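Local coordinates for protein betaine aldehyde dehydrogenase (Staphylococcus aureus subsp. aureus COL, PDB 4QTO) that oxidises betaine aldehyde to glycine betaine, most likely with NAD as coenzyme, as a member of the aldehyde dehydrogenase family, at residues Glu70-Ala75 with Asn231-Ala236; Lys383-Asp388 with Phe395-Val400. One frame throughout, in Å; residues are numbered along the deposited sequence. Where two conformers were deposited one is given.

Contact 1 of 2, residues Glu70-Ala75 with Asn231-Ala236; sequences EDAERA and NLILGA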
ATOM      1  N   GLU A  70      25.268   5.379  34.506  1.00 15.87           N
ATOM      2  CA  GLU A  70      26.188   4.370  33.996  1.00 17.11           C
ATOM      3  C   GLU A  70      25.440   3.079  33.679  1.00 16.05           C
ATOM      4  O   GLU A  70      25.803   2.361  32.752  1.00 15.18           O
ATOM      5  CB  GLU A  70      27.352   4.108  34.934  1.00 20.09           C
ATOM      6  CG  GLU A  70      28.342   5.277  35.041  1.00 22.81           C
ATOM      7  CD  GLU A  70      27.828   6.456  35.846  1.00 23.99           C
ATOM      8  OE1 GLU A  70      27.002   6.277  36.776  1.00 20.42           O
ATOM      9  OE2 GLU A  70      28.285   7.587  35.575  1.00 27.22           O
ATOM     10  N   ASP A  71      24.429   2.749  34.493  1.00 14.43           N
ATOM     11  CA  ASP A  71      23.589   1.559  34.203  1.00 13.66           C
ATOM     12  C   ASP A  71      22.868   1.784  32.840  1.00 12.58           C
ATOM     13  O   ASP A  71      22.820   0.879  31.981  1.00 13.31           O
ATOM     14  CB  ASP A  71      22.536   1.350  35.294  1.00 13.50           C
ATOM     15  CG  ASP A  71      23.118   0.870  36.624  1.00 16.07           C
ATOM     16  OD1 ASP A  71      24.135   0.150  36.618  1.00 15.82           O
ATOM     17  OD2 ASP A  71      22.505   1.189  37.679  1.00 14.85           O
ATOM     18  N   ALA A  72      22.328   2.984  32.620  1.00 12.73           N
ATOM     19  CA  ALA A  72      21.605   3.281  31.383  1.00 12.46           C
ATOM     20  C   ALA A  72      22.560   3.180  30.199  1.00 12.87           C
ATOM     21  O   ALA A  72      22.215   2.626  29.159  1.00 12.51           O
ATOM     22  CB  ALA A  72      20.959   4.668  31.422  1.00 13.23           C
ATOM     23  N   GLU A  73      23.775   3.710  30.362  0.50 14.03           N
ATOM     24  CA  GLU A  73      24.781   3.627  29.308  0.50 14.73           C
ATOM     25  C   GLU A  73      25.125   2.161  29.007  0.50 13.73           C
ATOM     26  O   GLU A  73      25.224   1.761  27.837  0.50 13.27           O
ATOM     27  CB  GLU A  73      26.067   4.375  29.743  0.50 17.38           C
ATOM     28  CG  GLU A  73      25.982   5.896  29.813  0.50 20.52           C
ATOM     29  CD  GLU A  73      27.119   6.547  30.623  0.50 24.39           C
ATOM     30  OE1 GLU A  73      28.097   5.856  30.995  0.50 27.70           O
ATOM     31  OE2 GLU A  73      27.034   7.758  30.907  0.50 27.28           O
ATOM     32  N   ARG A  74      25.294   1.348  30.046  1.00 13.44           N
ATOM     33  CA  ARG A  74      25.607  -0.067  29.847  1.00 14.52           C
ATOM     34  C   ARG A  74      24.480  -0.798  29.079  1.00 12.49           C
ATOM     35  O   ARG A  74      24.749  -1.627  28.190  1.00 12.74           O
ATOM     36  CB  ARG A  74      25.902  -0.780  31.191  1.00 16.37           C
ATOM     37  CG  ARG A  74      26.532  -2.140  30.987  1.00 20.80           C
ATOM     38  CD  ARG A  74      27.100  -2.732  32.275  1.00 23.24           C
ATOM     39  NE  ARG A  74      26.095  -3.171  33.234  1.00 25.41           N
ATOM     40  CZ  ARG A  74      25.463  -4.344  33.198  1.00 23.86           C
ATOM     41  NH1 ARG A  74      25.674  -5.215  32.217  1.00 27.99           N
ATOM     42  NH2 ARG A  74      24.598  -4.626  34.147  1.00 30.09           N
ATOM     43  N   ALA A  75      23.243  -0.459  29.390  1.00 12.39           N
ATOM     44  CA  ALA A  75      22.089  -1.034  28.687  1.00 11.44           C
ATOM     45  C   ALA A  75      22.062  -0.637  27.215  1.00 10.91           C
ATOM     46  O   ALA A  75      21.836  -1.464  26.326  1.00 11.20           O
ATOM     47  CB  ALA A  75      20.801  -0.598  29.330  1.00 11.39           C
ATOM     48  N   ASN A 231      16.055  -4.415  27.455  1.00  9.12           N
ATOM     49  CA  ASN A 231      16.666  -3.949  28.677  1.00  9.70           C
ATOM     50  C   ASN A 231      15.689  -3.002  29.384  1.00  9.82           C
ATOM     51  O   ASN A 231      14.955  -2.228  28.721  1.00  9.34           O
ATOM     52  CB  ASN A 231      17.964  -3.179  28.419  1.00  9.93           C
ATOM     53  CG  ASN A 231      18.947  -3.928  27.534  1.00  9.38           C
ATOM     54  OD1 ASN A 231      19.852  -4.617  28.025  1.00 11.66           O
ATOM     55  ND2 ASN A 231      18.756  -3.825  26.232  1.00  9.02           N
ATOM     56  N   LEU A 232      15.690  -3.072  30.701  1.00  9.42           N
ATOM     57  CA  LEU A 232      14.840  -2.280  31.569  1.00  9.91           C
ATOM     58  C   LEU A 232      15.696  -1.515  32.567  1.00 10.60           C
ATOM     59  O   LEU A 232      16.429  -2.117  33.371  1.00 11.34           O
ATOM     60  CB  LEU A 232      13.870  -3.217  32.331  1.00 10.00           C
ATOM     61  CG  LEU A 232      13.005  -2.607  33.442  1.00 10.46           C
ATOM     62  CD1 LEU A 232      12.066  -1.561  32.901  1.00 10.83           C
ATOM     63  CD2 LEU A 232      12.215  -3.680  34.206  1.00 10.83           C
ATOM     64  N   ILE A 233      15.593  -0.196  32.524  1.00  9.88           N
ATOM     65  CA  ILE A 233      16.242   0.687  33.483  1.00 11.53           C
ATOM     66  C   ILE A 233      15.154   1.219  34.394  1.00 12.13           C
ATOM     67  O   ILE A 233      14.045   1.529  33.930  1.00 12.89           O
ATOM     68  CB  ILE A 233      16.923   1.850  32.746  1.00 11.69           C
ATOM     69  CG1 ILE A 233      18.106   1.334  31.929  1.00 12.52           C
ATOM     70  CG2 ILE A 233      17.385   2.935  33.717  1.00 12.84           C
ATOM     71  CD1 ILE A 233      19.220   0.702  32.706  1.00 12.98           C
ATOM     72  N   LEU A 234      15.460   1.366  35.675  1.00 12.23           N
ATOM     73  CA  LEU A 234      14.504   1.872  36.623  1.00 12.47           C
ATOM     74  C   LEU A 234      15.105   3.110  37.265  1.00 14.70           C
ATOM     75  O   LEU A 234      16.243   3.068  37.737  1.00 15.32           O
ATOM     76  CB  LEU A 234      14.199   0.851  37.706  1.00 13.14           C
ATOM     77  CG  LEU A 234      13.578  -0.480  37.262  1.00 12.66           C
ATOM     78  CD1 LEU A 234      13.480  -1.465  38.413  1.00 14.24           C
ATOM     79  CD2 LEU A 234      12.212  -0.289  36.636  1.00 12.84           C
ATOM     80  N   GLY A 235      14.348   4.168  37.298  1.00 16.26           N
ATOM     81  CA  GLY A 235      14.854   5.340  37.992  1.00 20.84           C
ATOM     82  C   GLY A 235      14.334   6.660  37.535  1.00 19.05           C
ATOM     83  O   GLY A 235      13.544   6.736  36.633  1.00 17.83           O
ATOM     84  N   ALA A 236      14.871   7.685  38.170  1.00 18.92           N
ATOM     85  CA  ALA A 236      14.532   9.081  37.913  1.00 22.43           C
ATOM     86  C   ALA A 236      14.898   9.555  36.539  1.00 26.23           C
ATOM     87  O   ALA A 236      16.042   9.378  36.094  1.00 27.78           O
ATOM     88  CB  ALA A 236      15.277   9.954  38.917  1.00 28.34           C
TER
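I233 leads the apolar packing with its longer branch, CG1 and CD1, set against the turn of helix between D71 and A75. The nearest approach is to main chain: I233 CD1 is 3.7 Å from D71 O, and this oxygen already accepts the helical bond from A75 N. The same methyl lies 3.8 Å from A72 CA. It also meets A75 CB at 3.9 Å, while A72 CB faces the CG1 methylene of I233 at 4.4 Å. With CG1 beside the backbone N of I233 (chi1 -68°), the longer branch is the one that reaches the helix. No hydrogen bond crosses between the segments.

The elements joined are helix 69-85 and the end of strand 230-232, a parallel neighbour of strand 200-204 in the Rossmann-type sheet. From I233 the chain runs on to helix 237-246, with A236 as N-cap; V240 of that helix touches both A72 and I233.

Around the polar groups the contact is only van der Waals. N231 CB packs on A75 CB at 3.9 Å, and the amide passes A75 O, with N231 ND2 3.9 Å from it and not bonded. Its bonds go elsewhere: OD1 accepts from D38 N, while ND2 donates to G228 O and L201 O. D71 OD2 is likewise engaged by A45 N, T68 N and Q35 NE2.

Contact 2 of 2, residues Lys383-Asp388 with Phe395-Val400; sequences KRPDRD and FFEPTV
The F396 ring carries the K383 carbonyl on one face, with K383 O 3.8 Å above the plane and over the ring centre. K383 N is 3.6 Å from F396 CZ and K383 C 3.8 Å from F396 CE1, so the ring lies along the K383 backbone. With CG anti to the F396 backbone N (chi1 -166°), the ring end comes back to the other segment although CB starts away from it. I364, E365 and M368 of helix 358-373 also touch this ring. F395 meets P385 through its CB, 3.5 Å from P385 CG, the two side chains crossing at about a right angle.

One hydrogen bond ties the segments, E397 N to K383 O at 2.9 Å, nearly straight with an N-H...O angle of 166°. E397 CG sits 3.2 Å from the same oxygen. R384 NE forms a salt bridge with E365, and F395 O accepts from R361 NH1, both partners on helix 358-373.

Residues 383-385 and 395-397 pair antiparallel (K383 near E397, R384 near F396) just before strand 399-402, prolonging its pairing with 377-380 past the strand ends, at the outermost strand of the sheet, probably that of the family's catalytic domain.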
ATOM      1  N   LYS A 383     -11.815  20.664  45.334  1.00 21.79           N
ATOM      2  CA  LYS A 383     -11.114  20.464  46.588  1.00 22.81           C
ATOM      3  C   LYS A 383     -10.867  18.997  46.866  1.00 21.81           C
ATOM      4  O   LYS A 383     -11.415  18.144  46.181  1.00 19.26           O
ATOM      5  CB  LYS A 383     -11.992  20.953  47.757  1.00 25.49           C
ATOM      6  CG  LYS A 383     -12.393  22.407  47.637  1.00 30.46           C
ATOM      7  CD  LYS A 383     -13.028  22.985  48.880  1.00 39.41           C
ATOM      8  CE  LYS A 383     -13.326  24.467  48.631  1.00 43.18           C
ATOM      9  NZ  LYS A 383     -13.398  25.284  49.877  1.00 51.62           N
ATOM     10  N   ARG A 384     -10.090  18.726  47.921  1.00 22.52           N
ATOM     11  CA  ARG A 384      -9.927  17.340  48.376  1.00 23.56           C
ATOM     12  C   ARG A 384     -11.150  16.930  49.147  1.00 24.30           C
ATOM     13  O   ARG A 384     -11.703  17.752  49.915  1.00 26.62           O
ATOM     14  CB  ARG A 384      -8.811  17.212  49.366  1.00 28.47           C
ATOM     15  CG  ARG A 384      -7.502  17.659  48.845  1.00 29.50           C
ATOM     16  CD  ARG A 384      -6.495  17.610  49.979  1.00 31.54           C
ATOM     17  NE  ARG A 384      -5.270  18.179  49.488  1.00 32.20           N
ATOM     18  CZ  ARG A 384      -4.121  18.154  50.141  1.00 36.52           C
ATOM     19  NH1 ARG A 384      -4.027  17.573  51.333  1.00 36.75           N
ATOM     20  NH2 ARG A 384      -3.071  18.718  49.585  1.00 36.52           N
ATOM     21  N   PRO A 385     -11.606  15.682  48.977  1.00 25.00           N
ATOM     22  CA  PRO A 385     -12.778  15.235  49.748  1.00 27.36           C
ATOM     23  C   PRO A 385     -12.392  14.956  51.203  1.00 33.42           C
ATOM     24  O   PRO A 385     -11.256  14.590  51.481  1.00 29.60           O
ATOM     25  CB  PRO A 385     -13.216  13.955  49.032  1.00 28.88           C
ATOM     26  CG  PRO A 385     -11.988  13.457  48.360  1.00 27.00           C
ATOM     27  CD  PRO A 385     -11.167  14.676  47.996  1.00 24.37           C
ATOM     28  N   ASP A 386     -13.342  15.163  52.107  1.00 36.29           N
ATOM     29  CA  ASP A 386     -13.158  14.984  53.554  1.00 44.13           C
ATOM     30  C   ASP A 386     -13.525  13.639  54.144  1.00 39.43           C
ATOM     31  O   ASP A 386     -13.148  13.339  55.297  1.00 42.49           O
ATOM     32  CB  ASP A 386     -14.056  16.010  54.289  1.00 49.27           C
ATOM     33  CG  ASP A 386     -13.373  17.325  54.536  1.00 58.77           C
ATOM     34  OD1 ASP A 386     -12.127  17.341  54.637  1.00 65.70           O
ATOM     35  OD2 ASP A 386     -14.088  18.343  54.662  1.00 76.84           O
ATOM     36  N   ARG A 387     -14.319  12.871  53.408  1.00 33.75           N
ATOM     37  CA  ARG A 387     -14.843  11.605  53.909  1.00 34.14           C
ATOM     38  C   ARG A 387     -13.733  10.748  54.514  1.00 33.79           C
ATOM     39  O   ARG A 387     -12.636  10.664  53.974  1.00 30.13           O
ATOM     40  CB  ARG A 387     -15.627  10.886  52.813  1.00 33.55           C
ATOM     41  CG  ARG A 387     -16.701   9.938  53.317  1.00 36.15           C
ATOM     42  CD  ARG A 387     -17.461   9.392  52.133  1.00 36.63           C
ATOM     43  NE  ARG A 387     -16.631   8.430  51.414  1.00 34.47           N
ATOM     44  CZ  ARG A 387     -16.725   8.170  50.112  1.00 33.79           C
ATOM     45  NH1 ARG A 387     -17.566   8.847  49.350  1.00 35.64           N
ATOM     46  NH2 ARG A 387     -15.922   7.263  49.566  1.00 31.41           N
ATOM     47  N   ASP A 388     -14.032  10.128  55.660  1.00 32.79           N
ATOM     48  CA  ASP A 388     -13.050   9.332  56.414  1.00 36.20           C
ATOM     49  C   ASP A 388     -12.230   8.322  55.631  1.00 32.85           C
ATOM     50  O   ASP A 388     -11.017   8.244  55.824  1.00 33.54           O
ATOM     51  CB  ASP A 388     -13.729   8.626  57.596  1.00 40.51           C
ATOM     52  CG  ASP A 388     -13.958   9.549  58.782  1.00 50.27           C
ATOM     53  OD1 ASP A 388     -13.447  10.690  58.781  1.00 57.49           O
ATOM     54  OD2 ASP A 388     -14.645   9.118  59.731  1.00 56.97           O
ATOM     55  N   PHE A 395      -6.985  11.774  46.935  1.00 17.51           N
ATOM     56  CA  PHE A 395      -8.214  12.093  46.238  1.00 16.43           C
ATOM     57  C   PHE A 395      -8.398  13.583  45.956  1.00 16.53           C
ATOM     58  O   PHE A 395      -7.914  14.464  46.693  1.00 17.10           O
ATOM     59  CB  PHE A 395      -9.419  11.532  46.990  1.00 16.50           C
ATOM     60  CG  PHE A 395      -9.499  10.046  46.956  1.00 16.48           C
ATOM     61  CD1 PHE A 395     -10.142   9.416  45.896  1.00 15.37           C
ATOM     62  CD2 PHE A 395      -8.899   9.284  47.927  1.00 17.24           C
ATOM     63  CE1 PHE A 395     -10.199   8.035  45.834  1.00 16.49           C
ATOM     64  CE2 PHE A 395      -8.945   7.912  47.862  1.00 17.61           C
ATOM     65  CZ  PHE A 395      -9.616   7.288  46.823  1.00 16.88           C
ATOM     66  N   PHE A 396      -9.078  13.834  44.843  1.00 15.81           N
ATOM     67  CA  PHE A 396      -9.437  15.185  44.450  1.00 16.43           C
ATOM     68  C   PHE A 396     -10.835  15.073  43.829  1.00 16.02           C
ATOM     69  O   PHE A 396     -11.078  14.177  43.029  1.00 15.18           O
ATOM     70  CB  PHE A 396      -8.434  15.811  43.500  1.00 17.20           C
ATOM     71  CG  PHE A 396      -8.625  17.296  43.356  1.00 17.61           C
ATOM     72  CD1 PHE A 396      -8.035  18.159  44.266  1.00 19.40           C
ATOM     73  CD2 PHE A 396      -9.398  17.805  42.362  1.00 17.39           C
ATOM     74  CE1 PHE A 396      -8.238  19.525  44.180  1.00 19.86           C
ATOM     75  CE2 PHE A 396      -9.591  19.170  42.259  1.00 18.26           C
ATOM     76  CZ  PHE A 396      -9.025  20.020  43.160  1.00 19.09           C
ATOM     77  N   GLU A 397     -11.742  15.956  44.247  1.00 16.41           N
ATOM     78  CA  GLU A 397     -13.112  15.855  43.794  1.00 16.55           C
ATOM     79  C   GLU A 397     -13.270  16.102  42.297  1.00 15.56           C
ATOM     80  O   GLU A 397     -12.583  16.951  41.740  1.00 14.98           O
ATOM     81  CB  GLU A 397     -13.983  16.856  44.513  1.00 18.48           C
ATOM     82  CG  GLU A 397     -14.188  16.565  45.994  1.00 20.77           C
ATOM     83  CD  GLU A 397     -14.918  17.701  46.722  1.00 24.80           C
ATOM     84  OE1 GLU A 397     -14.990  18.865  46.221  1.00 22.77           O
ATOM     85  OE2 GLU A 397     -15.359  17.431  47.860  1.00 25.73           O
ATOM     86  N   PRO A 398     -14.204  15.380  41.654  1.00 16.05           N
ATOM     87  CA  PRO A 398     -14.465  15.686  40.242  1.00 15.17           C
ATOM     88  C   PRO A 398     -15.016  17.097  40.181  1.00 15.04           C
ATOM     89  O   PRO A 398     -15.887  17.495  40.993  1.00 15.57           O
ATOM     90  CB  PRO A 398     -15.456  14.619  39.798  1.00 16.06           C
ATOM     91  CG  PRO A 398     -16.049  14.099  41.060  1.00 16.83           C
ATOM     92  CD  PRO A 398     -14.989  14.239  42.133  1.00 16.62           C
ATOM     93  N   THR A 399     -14.516  17.853  39.210  1.00 13.96           N
ATOM     94  CA  THR A 399     -14.734  19.284  39.172  1.00 14.01           C
ATOM     95  C   THR A 399     -15.225  19.780  37.825  1.00 13.47           C
ATOM     96  O   THR A 399     -14.781  19.283  36.773  1.00 12.23           O
ATOM     97  CB  THR A 399     -13.369  19.949  39.479  1.00 14.23           C
ATOM     98  OG1 THR A 399     -12.868  19.468  40.741  1.00 15.20           O
ATOM     99  CG2 THR A 399     -13.433  21.454  39.495  1.00 14.86           C
ATOM    100  N   VAL A 400     -16.148  20.748  37.844  1.00 12.76           N
ATOM    101  CA  VAL A 400     -16.632  21.396  36.622  1.00 13.25           C
ATOM    102  C   VAL A 400     -16.381  22.907  36.791  1.00 13.77           C
ATOM    103  O   VAL A 400     -16.773  23.509  37.801  1.00 14.62           O
ATOM    104  CB  VAL A 400     -18.137  21.195  36.377  1.00 12.88           C
ATOM    105  CG1 VAL A 400     -18.566  21.900  35.090  1.00 13.03           C
ATOM    106  CG2 VAL A 400     -18.477  19.711  36.323  1.00 12.98           C
TER

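Overall arrangement
Contact 1 is buried at all five touching residues, whereas contact 2 is only partly so, with K383 and R384 exposed. They share no helix or strand: contact 1 sets a helix against the end of a strand in the Rossmann-type sheet, and contact 2 pairs a loop with the residues leading into strand 399-402, at the margin of the other sheet. Their chemistry differs accordingly. Contact 1 is van der Waals packing, and its polar ends bond outside the pair; contact 2 combines a direct backbone hydrogen bond with ring and proline packing. In sequence, 155 residues separate the segments of contact 1 but only 6 those of contact 2. Their centres are 38 Å apart and their nearest atoms about 23 Å, so they do not touch.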